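Local coordinates for protein exodeoxyribonuclease III (Archaeoglobus fulgidus, PDB 2VOA) that acts as an abasic-site (AP) endonuclease of the exonuclease III family in DNA repair, probably using magnesium or manganese ions, at residues F79-E84 against D89-A94; S83-E88 against Y117-Q122; R126-L131 against L180-V185; G145-A150 against R174-I179; V187-H192 against G214-A219. The protein carries 1 engineered substitution. All blocks are in the same frame, centred on the assembly; numbering follows the deposited sequence.

Contact 1. Residues F79-E84 against D89-A94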
# COMPACT_ATOMS: atom_id res chain seq x y z
N PHE A 79 21.70 -2.10 23.59
CA PHE A 79 21.52 -1.38 22.32
C PHE A 79 22.74 -0.53 22.01
O PHE A 79 23.30 0.15 22.89
CB PHE A 79 20.30 -0.42 22.39
CG PHE A 79 19.04 -1.05 22.96
CD1 PHE A 79 18.46 -0.54 24.13
CD2 PHE A 79 18.46 -2.16 22.35
CE1 PHE A 79 17.31 -1.13 24.66
CE2 PHE A 79 17.30 -2.74 22.88
CZ PHE A 79 16.73 -2.23 24.01
N GLY A 80 23.12 -0.54 20.74
CA GLY A 80 24.16 0.35 20.22
C GLY A 80 25.59 -0.10 20.52
O GLY A 80 25.82 -1.07 21.27
N LEU A 81 26.54 0.58 19.89
CA LEU A 81 27.95 0.44 20.22
C LEU A 81 28.22 1.04 21.60
O LEU A 81 27.38 1.77 22.13
CB LEU A 81 28.80 1.12 19.14
CG LEU A 81 28.85 0.37 17.79
CD1 LEU A 81 29.44 1.29 16.71
CD2 LEU A 81 29.67 -0.92 17.90
N ASP A 82 29.36 0.71 22.20
CA ASP A 82 29.70 1.21 23.54
C ASP A 82 30.52 2.52 23.53
O ASP A 82 31.16 2.89 24.52
CB ASP A 82 30.39 0.13 24.37
CG ASP A 82 31.70 -0.35 23.75
OD1 ASP A 82 31.90 -0.20 22.52
OD2 ASP A 82 32.52 -0.91 24.49
N SER A 83 30.46 3.24 22.41
CA SER A 83 31.06 4.57 22.28
C SER A 83 30.20 5.46 21.38
O SER A 83 29.36 4.96 20.63
CB SER A 83 32.48 4.46 21.70
OG SER A 83 32.44 3.90 20.40
N GLU A 84 30.42 6.77 21.47
CA GLU A 84 29.63 7.78 20.77
C GLU A 84 30.05 7.93 19.30
O GLU A 84 31.25 7.96 19.01
CB GLU A 84 29.77 9.11 21.53
CG GLU A 84 28.49 9.89 21.69
CD GLU A 84 27.36 9.06 22.28
OE1 GLU A 84 26.36 8.80 21.56
OE2 GLU A 84 27.48 8.63 23.47
N ASP A 89 19.88 2.46 17.11
CA ASP A 89 19.00 1.98 16.02
C ASP A 89 19.71 1.10 14.99
O ASP A 89 19.11 0.75 13.96
CB ASP A 89 18.25 3.14 15.33
CG ASP A 89 19.19 4.13 14.60
OD1 ASP A 89 20.44 3.99 14.67
OD2 ASP A 89 18.67 5.10 13.99
N ARG A 90 20.97 0.75 15.26
CA ARG A 90 21.75 -0.10 14.36
C ARG A 90 22.35 -1.33 15.02
O ARG A 90 23.06 -2.10 14.37
CB ARG A 90 22.90 0.71 13.73
CG ARG A 90 22.46 1.85 12.78
CD ARG A 90 23.68 2.43 12.09
NE ARG A 90 23.34 3.44 11.09
CZ ARG A 90 23.02 3.19 9.82
NH1 ARG A 90 22.98 1.95 9.34
NH2 ARG A 90 22.75 4.20 9.00
N LEU A 91 22.17 -1.50 16.32
CA LEU A 91 22.78 -2.67 16.95
C LEU A 91 21.94 -3.04 18.15
O LEU A 91 21.70 -2.20 19.02
CB LEU A 91 24.23 -2.36 17.39
CG LEU A 91 25.12 -3.48 17.96
CD1 LEU A 91 26.57 -3.08 17.91
CD2 LEU A 91 24.77 -3.90 19.43
N ILE A 92 21.52 -4.29 18.18
CA ILE A 92 20.80 -4.83 19.33
C ILE A 92 21.43 -6.17 19.67
O ILE A 92 21.75 -6.97 18.76
CB ILE A 92 19.26 -4.93 19.08
CG1 ILE A 92 18.49 -5.29 20.37
CG2 ILE A 92 18.91 -5.87 17.90
CD1 ILE A 92 16.98 -5.31 20.21
N ARG A 93 21.65 -6.39 20.97
CA ARG A 93 22.33 -7.59 21.43
C ARG A 93 21.59 -8.21 22.60
O ARG A 93 21.06 -7.51 23.43
CB ARG A 93 23.73 -7.22 21.88
CG ARG A 93 24.54 -8.38 22.45
CD ARG A 93 25.97 -7.97 22.52
NE ARG A 93 26.89 -9.09 22.67
CZ ARG A 93 28.20 -8.92 22.81
NH1 ARG A 93 28.70 -7.69 22.79
NH2 ARG A 93 29.01 -9.96 22.96
N ALA A 94 21.55 -9.54 22.65
CA ALA A 94 20.85 -10.25 23.71
C ALA A 94 21.41 -11.64 23.85
O ALA A 94 21.95 -12.19 22.90
CB ALA A 94 19.35 -10.32 23.40
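This is an antiparallel edge-strand pairing between Phe79 and Gly80 and the strand residues Leu91 and Ile92, at the border of one of the molecule's two beta sheets. The backbone evidence is one hydrogen bond and one bridge: Gly80 N donates to Leu91 O at 2.8 Å, almost straight at 173° about the hydrogen, and Phe79 faces Ile92 as a non-hydrogen-bonded pair with CA atoms 4.6 Å apart. Phe79 CA also approaches Leu91 O, a CA-H...O contact. Phe79 and Ile92 point to the same face of the sheet and run side by side, with Ile92 CD1 in the plane of the phenyl ring at its edge, 3.7 Å from Phe79 CE2. In this DNase I-like sandwich strand 77-79 is outermost in its sheet, beside 91-96. Beyond Gly80 side chains take over. With CG anti to the backbone N (chi1 -174°), Leu91 sends CD1 to within 3.8 Å of Leu81 CD2, the two leucines roughly perpendicular, while Leu91 CD2 lies 3.5 Å from Gly80 O. Leu81 also packs on Trp123 and Arg126 of helix 115-134, and Lys86 NZ is hydrogen-bonded to the carbonyls of Phe79 and Leu81.

Contact 2. Residues S83-E88 against Y117-Q122; sequences SEPKDE and YQYKLQ
The Tyr119 ring meets the 83-88 loop at its hydroxyl end: Asp87 OD2 sits in the ring plane at the edge, and Pro85 CG also lies near that plane at the edge. The Asp87 carboxylate is turned 69° from the ring, so the two flat groups do not stack. Tyr119 OH donates to Asp87 OD2 over 2.5 Å, a very short hydrogen bond, whereas Asp87 OD1 at 3.4 Å from Tyr119 OH has too poor an angle to count as a second one. Beside this bond Pro85, preceded by a cis peptide bond, packs against the same end of the ring, with CG 3.4 Å from Tyr119 OH and 4.0 Å from Tyr119 CE1. The contact joins the loop between strands 77-79 and 91-96 to helix 115-134, one of the helices flanking the sheets of this DNase I-like fold. With CG anti to the backbone N (chi1 -171°), the Tyr119 ring extends toward the loop and meets Asp87 coming from the opposite direction. Asp87 OD2 also accepts from Trp123 NE1, so this oxygen probably takes two donors from the same helix. Arg126, further along, binds Pro85 O through NH2 and forms a long, weak ion pair with Asp87 OD2.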
# COMPACT_ATOMS: atom_id res chain seq x y z
N SER A 83 30.46 3.24 22.41
CA SER A 83 31.06 4.57 22.28
C SER A 83 30.20 5.46 21.38
O SER A 83 29.36 4.96 20.63
CB SER A 83 32.48 4.46 21.70
OG SER A 83 32.44 3.90 20.40
N GLU A 84 30.42 6.77 21.47
CA GLU A 84 29.63 7.78 20.77
C GLU A 84 30.05 7.93 19.30
O GLU A 84 31.25 7.96 19.01
CB GLU A 84 29.77 9.11 21.53
CG GLU A 84 28.49 9.89 21.69
CD GLU A 84 27.36 9.06 22.28
OE1 GLU A 84 26.36 8.80 21.56
OE2 GLU A 84 27.48 8.63 23.47
N PRO A 85 29.08 8.02 18.36
CA PRO A 85 27.62 7.86 18.48
C PRO A 85 27.24 6.40 18.69
O PRO A 85 27.69 5.52 17.94
CB PRO A 85 27.08 8.33 17.12
CG PRO A 85 28.25 8.96 16.41
CD PRO A 85 29.48 8.33 16.98
N LYS A 86 26.43 6.14 19.71
CA LYS A 86 26.08 4.76 20.05
C LYS A 86 25.31 4.04 18.96
O LYS A 86 25.46 2.82 18.82
CB LYS A 86 25.29 4.69 21.35
CG LYS A 86 26.12 4.84 22.63
CD LYS A 86 25.26 4.56 23.90
CE LYS A 86 24.52 3.21 23.91
NZ LYS A 86 25.40 1.95 23.89
N ASP A 87 24.50 4.79 18.20
CA ASP A 87 23.66 4.24 17.14
C ASP A 87 22.84 3.05 17.64
O ASP A 87 22.92 1.93 17.11
CB ASP A 87 24.49 3.84 15.91
CG ASP A 87 25.10 5.04 15.20
OD1 ASP A 87 24.62 6.20 15.37
OD2 ASP A 87 26.08 4.83 14.48
N GLU A 88 22.04 3.32 18.67
CA GLU A 88 21.12 2.30 19.21
C GLU A 88 20.20 1.69 18.15
O GLU A 88 19.83 0.51 18.26
CB GLU A 88 20.32 2.90 20.38
CG GLU A 88 21.20 3.17 21.56
CD GLU A 88 20.45 3.65 22.79
OE1 GLU A 88 19.36 4.27 22.64
OE2 GLU A 88 20.97 3.44 23.91
N TYR A 117 30.48 7.59 3.90
CA TYR A 117 31.40 6.45 3.69
C TYR A 117 32.47 6.42 4.76
O TYR A 117 32.77 5.36 5.29
CB TYR A 117 32.00 6.44 2.29
CG TYR A 117 32.77 5.15 2.00
CD1 TYR A 117 32.10 3.91 1.94
CD2 TYR A 117 34.15 5.18 1.74
CE1 TYR A 117 32.79 2.72 1.67
CE2 TYR A 117 34.87 3.99 1.46
CZ TYR A 117 34.18 2.79 1.42
OH TYR A 117 34.86 1.63 1.15
N GLN A 118 33.01 7.59 5.11
CA GLN A 118 34.01 7.63 6.20
C GLN A 118 33.35 7.17 7.50
O GLN A 118 33.96 6.45 8.31
CB GLN A 118 34.60 9.03 6.34
CG GLN A 118 35.47 9.44 5.12
CD GLN A 118 36.52 8.38 4.79
OE1 GLN A 118 37.31 7.99 5.65
NE2 GLN A 118 36.51 7.91 3.55
N TYR A 119 32.11 7.57 7.71
CA TYR A 119 31.37 7.12 8.90
C TYR A 119 31.18 5.59 8.93
O TYR A 119 31.38 4.96 9.97
CB TYR A 119 30.02 7.86 9.04
CG TYR A 119 29.39 7.55 10.38
CD1 TYR A 119 29.91 8.11 11.56
CD2 TYR A 119 28.35 6.64 10.48
CE1 TYR A 119 29.37 7.80 12.80
CE2 TYR A 119 27.77 6.33 11.72
CZ TYR A 119 28.31 6.90 12.86
OH TYR A 119 27.77 6.59 14.08
N LYS A 120 30.89 5.00 7.77
CA LYS A 120 30.79 3.54 7.63
C LYS A 120 32.12 2.87 8.03
O LYS A 120 32.15 1.88 8.79
CB LYS A 120 30.42 3.17 6.19
CG LYS A 120 30.36 1.64 5.93
CD LYS A 120 30.02 1.41 4.47
CE LYS A 120 29.70 -0.04 4.21
NZ LYS A 120 29.08 -0.23 2.86
N LEU A 121 33.23 3.39 7.51
CA LEU A 121 34.55 2.80 7.82
C LEU A 121 34.83 2.92 9.31
O LEU A 121 35.26 1.96 9.94
CB LEU A 121 35.67 3.44 6.98
CG LEU A 121 35.54 3.29 5.45
CD1 LEU A 121 36.69 4.04 4.71
CD2 LEU A 121 35.46 1.80 5.06
N GLN A 122 34.56 4.09 9.87
CA GLN A 122 34.74 4.28 11.30
C GLN A 122 33.86 3.33 12.12
O GLN A 122 34.29 2.84 13.17
CB GLN A 122 34.48 5.75 11.65
CG GLN A 122 35.55 6.67 11.09
CD GLN A 122 35.13 8.13 11.02
OE1 GLN A 122 35.74 8.94 10.31
NE2 GLN A 122 34.08 8.48 11.75

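Contact 3. Residues R126-L131 against L180-V185; sequences RLYHYL and LELGFV
Leu182 and Phe184, two residues apart just after helix 170-180, make the contacts with Tyr128 and Leu131 of helix 115-134. Leu180 comes first and contributes its backbone: Leu180 O accepts from both Gly183 N and Phe184 N. Leu182 follows with the largest share of any residue here. Its CD2 lies 3.5 Å from Tyr128 CE2, in an oblique approach to the phenol ring. With the leucine's CG anti to its carbonyl carbon (chi1 -73°), both methyls lie against Tyr128: CD1 is 3.8 Å from Tyr128 O, and it also reaches Leu131 CB at 4.2 Å. Gly183 then turns with a positive phi of 127°, a geometry in which a CB would jam against the preceding carbonyl oxygen. After this turn Phe184 brings CE1 to 4.1 Å from Leu131 CD1, the phenylalanine lying athwart the leucine. The phenyl ring is further fixed by edge-to-face contacts with Phe137 and Trp143, while Tyr128 has a cation-pi partner in Lys178. No hydrogen bond spans the two segments, so the join between helix 115-134 and the turn leading to strand 185-186 rests on apolar side-chain packing.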
# COMPACT_ATOMS: atom_id res chain seq x y z
N ARG A 126 35.02 0.65 14.87
CA ARG A 126 34.44 0.62 16.22
C ARG A 126 33.86 -0.76 16.52
O ARG A 126 34.07 -1.28 17.62
CB ARG A 126 33.38 1.72 16.38
CG ARG A 126 33.97 3.13 16.38
CD ARG A 126 33.00 4.09 17.03
NE ARG A 126 31.82 4.36 16.21
CZ ARG A 126 30.61 4.65 16.71
NH1 ARG A 126 30.43 4.69 18.02
NH2 ARG A 126 29.59 4.90 15.91
N LEU A 127 33.20 -1.36 15.53
CA LEU A 127 32.58 -2.67 15.71
C LEU A 127 33.65 -3.72 15.98
O LEU A 127 33.47 -4.61 16.81
CB LEU A 127 31.75 -3.05 14.48
CG LEU A 127 31.01 -4.37 14.60
CD1 LEU A 127 30.08 -4.35 15.81
CD2 LEU A 127 30.19 -4.62 13.34
N TYR A 128 34.77 -3.61 15.27
CA TYR A 128 35.93 -4.48 15.55
C TYR A 128 36.32 -4.47 17.04
O TYR A 128 36.40 -5.51 17.69
CB TYR A 128 37.13 -4.07 14.68
CG TYR A 128 38.40 -4.83 15.02
CD1 TYR A 128 39.36 -4.28 15.89
CD2 TYR A 128 38.64 -6.11 14.50
CE1 TYR A 128 40.52 -4.98 16.21
CE2 TYR A 128 39.80 -6.82 14.82
CZ TYR A 128 40.73 -6.25 15.68
OH TYR A 128 41.88 -6.92 16.02
N HIS A 129 36.55 -3.27 17.58
CA HIS A 129 36.99 -3.16 18.97
C HIS A 129 35.91 -3.62 19.94
O HIS A 129 36.20 -4.26 20.96
CB HIS A 129 37.52 -1.76 19.22
CG HIS A 129 38.78 -1.48 18.47
ND1 HIS A 129 39.96 -2.13 18.76
CD2 HIS A 129 39.04 -0.67 17.42
CE1 HIS A 129 40.91 -1.70 17.94
NE2 HIS A 129 40.37 -0.82 17.11
N TYR A 130 34.66 -3.33 19.59
CA TYR A 130 33.51 -3.72 20.41
C TYR A 130 33.40 -5.25 20.54
O TYR A 130 33.27 -5.78 21.66
CB TYR A 130 32.23 -3.08 19.86
CG TYR A 130 30.94 -3.57 20.50
CD1 TYR A 130 30.50 -3.07 21.73
CD2 TYR A 130 30.16 -4.54 19.87
CE1 TYR A 130 29.28 -3.54 22.31
CE2 TYR A 130 28.98 -5.01 20.44
CZ TYR A 130 28.54 -4.50 21.64
OH TYR A 130 27.36 -4.97 22.19
N LEU A 131 33.50 -5.95 19.41
CA LEU A 131 33.41 -7.41 19.40
C LEU A 131 34.66 -8.08 19.97
O LEU A 131 34.56 -9.07 20.68
CB LEU A 131 33.14 -7.92 18.00
CG LEU A 131 31.78 -7.44 17.46
CD1 LEU A 131 31.71 -7.79 15.98
CD2 LEU A 131 30.58 -7.99 18.25
N LEU A 180 36.05 -10.33 10.77
CA LEU A 180 35.98 -11.79 10.58
C LEU A 180 37.21 -12.50 11.15
O LEU A 180 37.12 -13.61 11.70
CB LEU A 180 35.86 -12.14 9.09
CG LEU A 180 34.58 -11.69 8.37
CD1 LEU A 180 34.44 -12.43 7.02
CD2 LEU A 180 33.36 -11.89 9.21
N GLU A 181 38.37 -11.86 11.01
CA GLU A 181 39.64 -12.45 11.44
C GLU A 181 39.72 -12.67 12.96
O GLU A 181 40.62 -13.37 13.45
CB GLU A 181 40.81 -11.57 10.99
CG GLU A 181 41.18 -11.72 9.53
CD GLU A 181 42.26 -10.70 9.10
OE1 GLU A 181 42.82 -9.98 9.97
OE2 GLU A 181 42.54 -10.62 7.89
N LEU A 182 38.81 -12.05 13.70
CA LEU A 182 38.71 -12.26 15.15
C LEU A 182 38.32 -13.71 15.47
O LEU A 182 38.58 -14.21 16.58
CB LEU A 182 37.69 -11.31 15.78
CG LEU A 182 38.08 -9.84 15.92
CD1 LEU A 182 36.89 -9.06 16.48
CD2 LEU A 182 39.29 -9.67 16.82
N GLY A 183 37.68 -14.35 14.49
CA GLY A 183 37.30 -15.76 14.62
C GLY A 183 35.84 -15.98 14.33
O GLY A 183 35.20 -16.88 14.90
N PHE A 184 35.27 -15.14 13.46
CA PHE A 184 33.92 -15.39 13.00
C PHE A 184 33.96 -16.21 11.72
O PHE A 184 34.83 -16.00 10.85
CB PHE A 184 33.18 -14.09 12.76
CG PHE A 184 32.78 -13.40 14.02
CD1 PHE A 184 33.47 -12.25 14.44
CD2 PHE A 184 31.72 -13.88 14.79
CE1 PHE A 184 33.09 -11.59 15.60
CE2 PHE A 184 31.33 -13.22 15.97
CZ PHE A 184 32.01 -12.08 16.36
N VAL A 185 33.04 -17.17 11.63
CA VAL A 185 32.91 -17.98 10.41
C VAL A 185 31.65 -17.56 9.62
O VAL A 185 30.55 -17.55 10.17
CB VAL A 185 32.83 -19.47 10.76
CG1 VAL A 185 32.72 -20.28 9.50
CG2 VAL A 185 34.10 -19.88 11.56

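Contact 4. Residues G145-A150 against R174-I179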
# COMPACT_ATOMS: atom_id res chain seq x y z
N GLY A 145 23.39 -9.86 10.53
CA GLY A 145 22.81 -8.60 10.11
C GLY A 145 22.97 -8.28 8.66
O GLY A 145 23.38 -9.12 7.85
N ASP A 146 22.59 -7.04 8.35
CA ASP A 146 22.80 -6.51 7.05
C ASP A 146 24.06 -5.69 7.19
O ASP A 146 24.05 -4.60 7.78
CB ASP A 146 21.62 -5.65 6.61
CG ASP A 146 21.79 -5.10 5.20
OD1 ASP A 146 22.89 -5.21 4.59
OD2 ASP A 146 20.79 -4.51 4.71
N MET A 147 25.14 -6.25 6.66
CA MET A 147 26.50 -5.69 6.81
C MET A 147 26.79 -4.60 5.80
O MET A 147 27.76 -3.85 5.95
CB MET A 147 27.52 -6.84 6.65
CG MET A 147 27.29 -8.06 7.60
SD MET A 147 26.99 -7.59 9.33
CE MET A 147 26.86 -9.24 10.01
N ASN A 148 25.99 -4.53 4.74
CA ASN A 148 26.28 -3.63 3.62
C ASN A 148 27.72 -3.79 3.15
O ASN A 148 28.38 -2.85 2.73
CB ASN A 148 25.93 -2.18 3.96
CG ASN A 148 24.43 -1.94 3.92
OD1 ASN A 148 23.78 -2.21 2.91
ND2 ASN A 148 23.88 -1.43 5.01
N VAL A 149 28.19 -5.03 3.19
CA VAL A 149 29.50 -5.36 2.64
C VAL A 149 29.40 -6.72 2.00
O VAL A 149 28.96 -7.69 2.63
CB VAL A 149 30.61 -5.41 3.74
CG1 VAL A 149 31.97 -5.88 3.15
CG2 VAL A 149 30.78 -4.05 4.43
N ALA A 150 29.83 -6.78 0.75
CA ALA A 150 29.96 -8.02 0.00
C ALA A 150 31.47 -8.32 0.00
O ALA A 150 32.25 -7.67 -0.74
CB ALA A 150 29.44 -7.83 -1.41
N ARG A 174 37.99 -4.52 3.43
CA ARG A 174 39.11 -4.76 4.34
C ARG A 174 38.68 -4.60 5.82
O ARG A 174 39.06 -5.40 6.68
CB ARG A 174 40.28 -3.81 4.02
CG ARG A 174 41.43 -3.92 5.01
CD ARG A 174 42.58 -2.98 4.73
NE ARG A 174 43.70 -3.33 5.62
CZ ARG A 174 44.78 -4.02 5.25
NH1 ARG A 174 44.94 -4.45 4.00
NH2 ARG A 174 45.72 -4.29 6.16
N ALA A 175 37.88 -3.57 6.10
CA ALA A 175 37.44 -3.30 7.47
C ALA A 175 36.53 -4.40 7.99
O ALA A 175 36.61 -4.80 9.15
CB ALA A 175 36.76 -1.93 7.57
N TYR A 176 35.70 -4.93 7.11
CA TYR A 176 34.77 -5.99 7.48
C TYR A 176 35.57 -7.28 7.72
O TYR A 176 35.41 -7.95 8.75
CB TYR A 176 33.75 -6.15 6.35
CG TYR A 176 32.76 -7.27 6.54
CD1 TYR A 176 31.78 -7.19 7.52
CD2 TYR A 176 32.82 -8.41 5.74
CE1 TYR A 176 30.85 -8.20 7.69
CE2 TYR A 176 31.87 -9.45 5.89
CZ TYR A 176 30.90 -9.33 6.87
OH TYR A 176 29.97 -10.32 7.04
N LYS A 177 36.46 -7.59 6.79
CA LYS A 177 37.28 -8.81 6.92
C LYS A 177 38.17 -8.78 8.17
O LYS A 177 38.43 -9.83 8.76
CB LYS A 177 38.08 -9.07 5.66
CG LYS A 177 37.18 -9.39 4.46
CD LYS A 177 38.03 -9.32 3.19
CE LYS A 177 37.55 -10.28 2.17
NZ LYS A 177 38.72 -10.92 1.45
N LYS A 178 38.60 -7.59 8.59
CA LYS A 178 39.35 -7.45 9.83
C LYS A 178 38.57 -8.00 11.03
O LYS A 178 39.15 -8.64 11.93
CB LYS A 178 39.70 -5.97 10.04
CG LYS A 178 40.50 -5.67 11.30
CD LYS A 178 40.70 -4.17 11.47
CE LYS A 178 41.27 -3.84 12.83
NZ LYS A 178 41.85 -2.48 12.93
N ILE A 179 37.26 -7.78 11.03
CA ILE A 179 36.39 -8.30 12.09
C ILE A 179 36.27 -9.82 11.98
O ILE A 179 36.37 -10.52 12.97
CB ILE A 179 34.99 -7.68 12.07
CG1 ILE A 179 35.07 -6.12 11.99
CG2 ILE A 179 34.21 -8.10 13.33
CD1 ILE A 179 33.67 -5.39 11.82
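Tyr176 of helix 170-180 packs on Met147 and Val149 of the loop that leaves strand 141-144, a loop of the DNase I-like fold carrying the predicted metal-site residues Asp146 and Asn148. The tight part is apolar and buried. Val149 covers one face of the tyrosine ring, its CB 4.0 Å above the plane and displaced toward the rim, and Val149 CG1 comes within 3.7 Å of Tyr176 CB. Met147 crosses the tyrosine at about a right angle: its chain bends at chi2 (-47°), and CG approaches the ring obliquely, 3.6 Å from Tyr176 CE1. Tyr176 also touches Ala219 and Leu221 of strand 218-222, which places the ring between helix, loop and sheet. Without the ring, as with an alanine here, Val149 and Met147 would probably border a gap and Ala219 would lose a neighbour. The other flank of the helix is looser and faces solvent: Arg174 is exposed there, while the partly exposed Lys177 and Lys178 form salt bridges with Glu152 and Glu125. In the loop itself an Asx turn sets the backbone, with Asn148 N donating to Asp146 OD1 at 3.2 Å, on the anti side and 30° out of the carboxylate plane.

Contact 5. Residues V187-H192 against G214-A219; sequences VLRKIH and GWRGDA. Engineered in segment 214-219: Gly217 (natural residue Val).
The short helix 187-191 meets the chain entering strand 218-222, the strand that begins with Asp218, predicted to be important for catalysis, and the contact is carried by Leu188 and Arg189 against Arg216. Leu188 CD2 lies over one face of the Arg216 guanidinium, 3.5 Å above its plane and offset toward the rim, and is 3.7 Å from Arg216 NE. Bends at chi2 and chi3 (-71° and -68°) fold the Arg216 chain back, and its NH1 reaches Asp218 O at 3.0 Å, within its own segment. The two guanidinium planes are nearly perpendicular, 89° apart, with Arg189 NE 3.7 Å from Arg216 NH2. A water accepts from Arg189 NE at 3.0 Å and, weakly, from Arg216 NH2. The like charges are probably offset by Asp155, whose OD2 forms salt bridges with Arg189 NH2 and Arg216 NE, and by Asp186, paired with Arg216 NH2. Arg189 NH1 also donates, in the guanidinium plane, to O of His192, the first residue after the helix. A leucine in place of Arg216 would probably leave Asp186 without this salt-bridge mate and Asp155 with one fewer. Gly217, an engineered replacement of valine, follows directly, its backbone hydrogen-bonded to Met147. This ionic network lies next to the start of strand 218-222, where Asp218 OD1 is hydrogen-bonded to His248 ND1, an Asp-His pair characteristic of DNase I-like nucleases.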
# COMPACT_ATOMS: atom_id res chain seq x y z
N VAL A 187 29.08 -18.59 7.78
CA VAL A 187 28.62 -19.98 7.62
C VAL A 187 27.99 -20.25 6.24
O VAL A 187 28.01 -21.40 5.77
CB VAL A 187 27.70 -20.46 8.81
CG1 VAL A 187 28.51 -20.50 10.09
CG2 VAL A 187 26.44 -19.57 8.94
N LEU A 188 27.45 -19.22 5.60
CA LEU A 188 26.94 -19.37 4.21
C LEU A 188 28.03 -20.00 3.35
O LEU A 188 27.74 -20.88 2.53
CB LEU A 188 26.51 -18.02 3.62
CG LEU A 188 25.99 -18.13 2.17
CD1 LEU A 188 24.80 -19.09 2.08
CD2 LEU A 188 25.65 -16.72 1.67
N ARG A 189 29.29 -19.59 3.56
CA ARG A 189 30.42 -20.13 2.77
C ARG A 189 31.03 -21.43 3.30
O ARG A 189 31.76 -22.13 2.57
CB ARG A 189 31.48 -19.04 2.51
CG ARG A 189 30.89 -17.77 1.89
CD ARG A 189 30.14 -18.10 0.60
NE ARG A 189 29.67 -16.91 -0.09
CZ ARG A 189 28.87 -16.94 -1.13
NH1 ARG A 189 28.47 -18.12 -1.62
NH2 ARG A 189 28.50 -15.81 -1.70
N LYS A 190 30.71 -21.80 4.54
CA LYS A 190 30.98 -23.18 4.97
C LYS A 190 30.16 -24.19 4.14
O LYS A 190 30.67 -25.23 3.70
CB LYS A 190 30.65 -23.34 6.46
CG LYS A 190 31.00 -24.72 7.04
CD LYS A 190 30.54 -24.91 8.50
CE LYS A 190 31.10 -26.24 9.00
NZ LYS A 190 30.15 -26.90 9.93
N ILE A 191 28.89 -23.85 3.93
CA ILE A 191 27.93 -24.77 3.32
C ILE A 191 27.90 -24.63 1.79
O ILE A 191 27.75 -25.63 1.08
CB ILE A 191 26.49 -24.55 3.90
CG1 ILE A 191 26.49 -24.72 5.43
CG2 ILE A 191 25.48 -25.53 3.28
CD1 ILE A 191 27.05 -26.09 5.94
N HIS A 192 28.02 -23.39 1.33
CA HIS A 192 27.88 -23.03 -0.09
C HIS A 192 29.05 -22.18 -0.56
O HIS A 192 28.87 -21.04 -0.99
CB HIS A 192 26.58 -22.28 -0.33
CG HIS A 192 25.36 -23.13 -0.16
ND1 HIS A 192 24.99 -24.10 -1.07
CD2 HIS A 192 24.44 -23.17 0.83
CE1 HIS A 192 23.88 -24.69 -0.65
NE2 HIS A 192 23.52 -24.13 0.49
N GLY A 214 21.96 -9.55 -8.31
CA GLY A 214 21.85 -9.39 -6.87
C GLY A 214 23.18 -9.21 -6.18
O GLY A 214 24.26 -9.22 -6.84
N TRP A 215 23.08 -9.02 -4.86
CA TRP A 215 24.20 -8.83 -3.93
C TRP A 215 24.04 -9.72 -2.73
O TRP A 215 22.92 -10.11 -2.37
CB TRP A 215 24.21 -7.39 -3.37
CG TRP A 215 24.32 -6.32 -4.36
CD1 TRP A 215 23.38 -5.96 -5.31
CD2 TRP A 215 25.41 -5.41 -4.52
NE1 TRP A 215 23.84 -4.90 -6.04
CE2 TRP A 215 25.08 -4.54 -5.58
CE3 TRP A 215 26.64 -5.25 -3.86
CZ2 TRP A 215 25.94 -3.52 -6.02
CZ3 TRP A 215 27.52 -4.21 -4.32
CH2 TRP A 215 27.15 -3.38 -5.37
N ARG A 216 25.15 -10.06 -2.07
CA ARG A 216 25.08 -10.83 -0.83
C ARG A 216 25.84 -10.04 0.25
O ARG A 216 27.03 -10.28 0.52
CB ARG A 216 25.62 -12.27 -1.02
CG ARG A 216 25.10 -13.28 0.05
CD ARG A 216 25.68 -13.03 1.44
NE ARG A 216 27.11 -13.35 1.44
CZ ARG A 216 27.80 -13.81 2.48
NH1 ARG A 216 27.22 -13.98 3.68
NH2 ARG A 216 29.08 -14.11 2.31
N GLY A 217 25.13 -9.07 0.84
CA GLY A 217 25.69 -8.21 1.90
C GLY A 217 25.17 -8.52 3.31
O GLY A 217 25.56 -7.85 4.28
N ASP A 218 24.29 -9.51 3.41
CA ASP A 218 23.73 -10.01 4.68
C ASP A 218 24.51 -11.26 5.10
O ASP A 218 24.92 -12.06 4.25
CB ASP A 218 22.24 -10.36 4.52
CG ASP A 218 21.42 -9.19 4.04
OD1 ASP A 218 21.18 -9.08 2.81
OD2 ASP A 218 21.03 -8.38 4.91
N ALA A 219 24.72 -11.46 6.41
CA ALA A 219 25.56 -12.58 6.84
C ALA A 219 25.14 -13.09 8.22
O ALA A 219 24.56 -12.33 9.03
CB ALA A 219 27.07 -12.21 6.82
O HOH W 1 31.75 -14.81 0.56

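Overall arrangement
From the N terminus, contact 1 closes the short connection between strands 77-79 and 91-96. Contact 2 starts within that connection, sharing Ser83 and Glu84, and spans a longer loop to helix 115-134. The same helix opens contact 3, where Arg126 reaches back to Ser83 and Pro85, and contact 3 closes after helix 170-180. Contact 4 lies entirely within that span, joining the loop after strand 141-144 to helix 170-180; Lys120 NZ ties it to contact 2 through Asn148 O. Contact 5 follows in series, and its strand 218-222 meets contact 4 through backbone bonds. Contacts 1 and 5 reach the same sheet from opposite sides of the chain's centre.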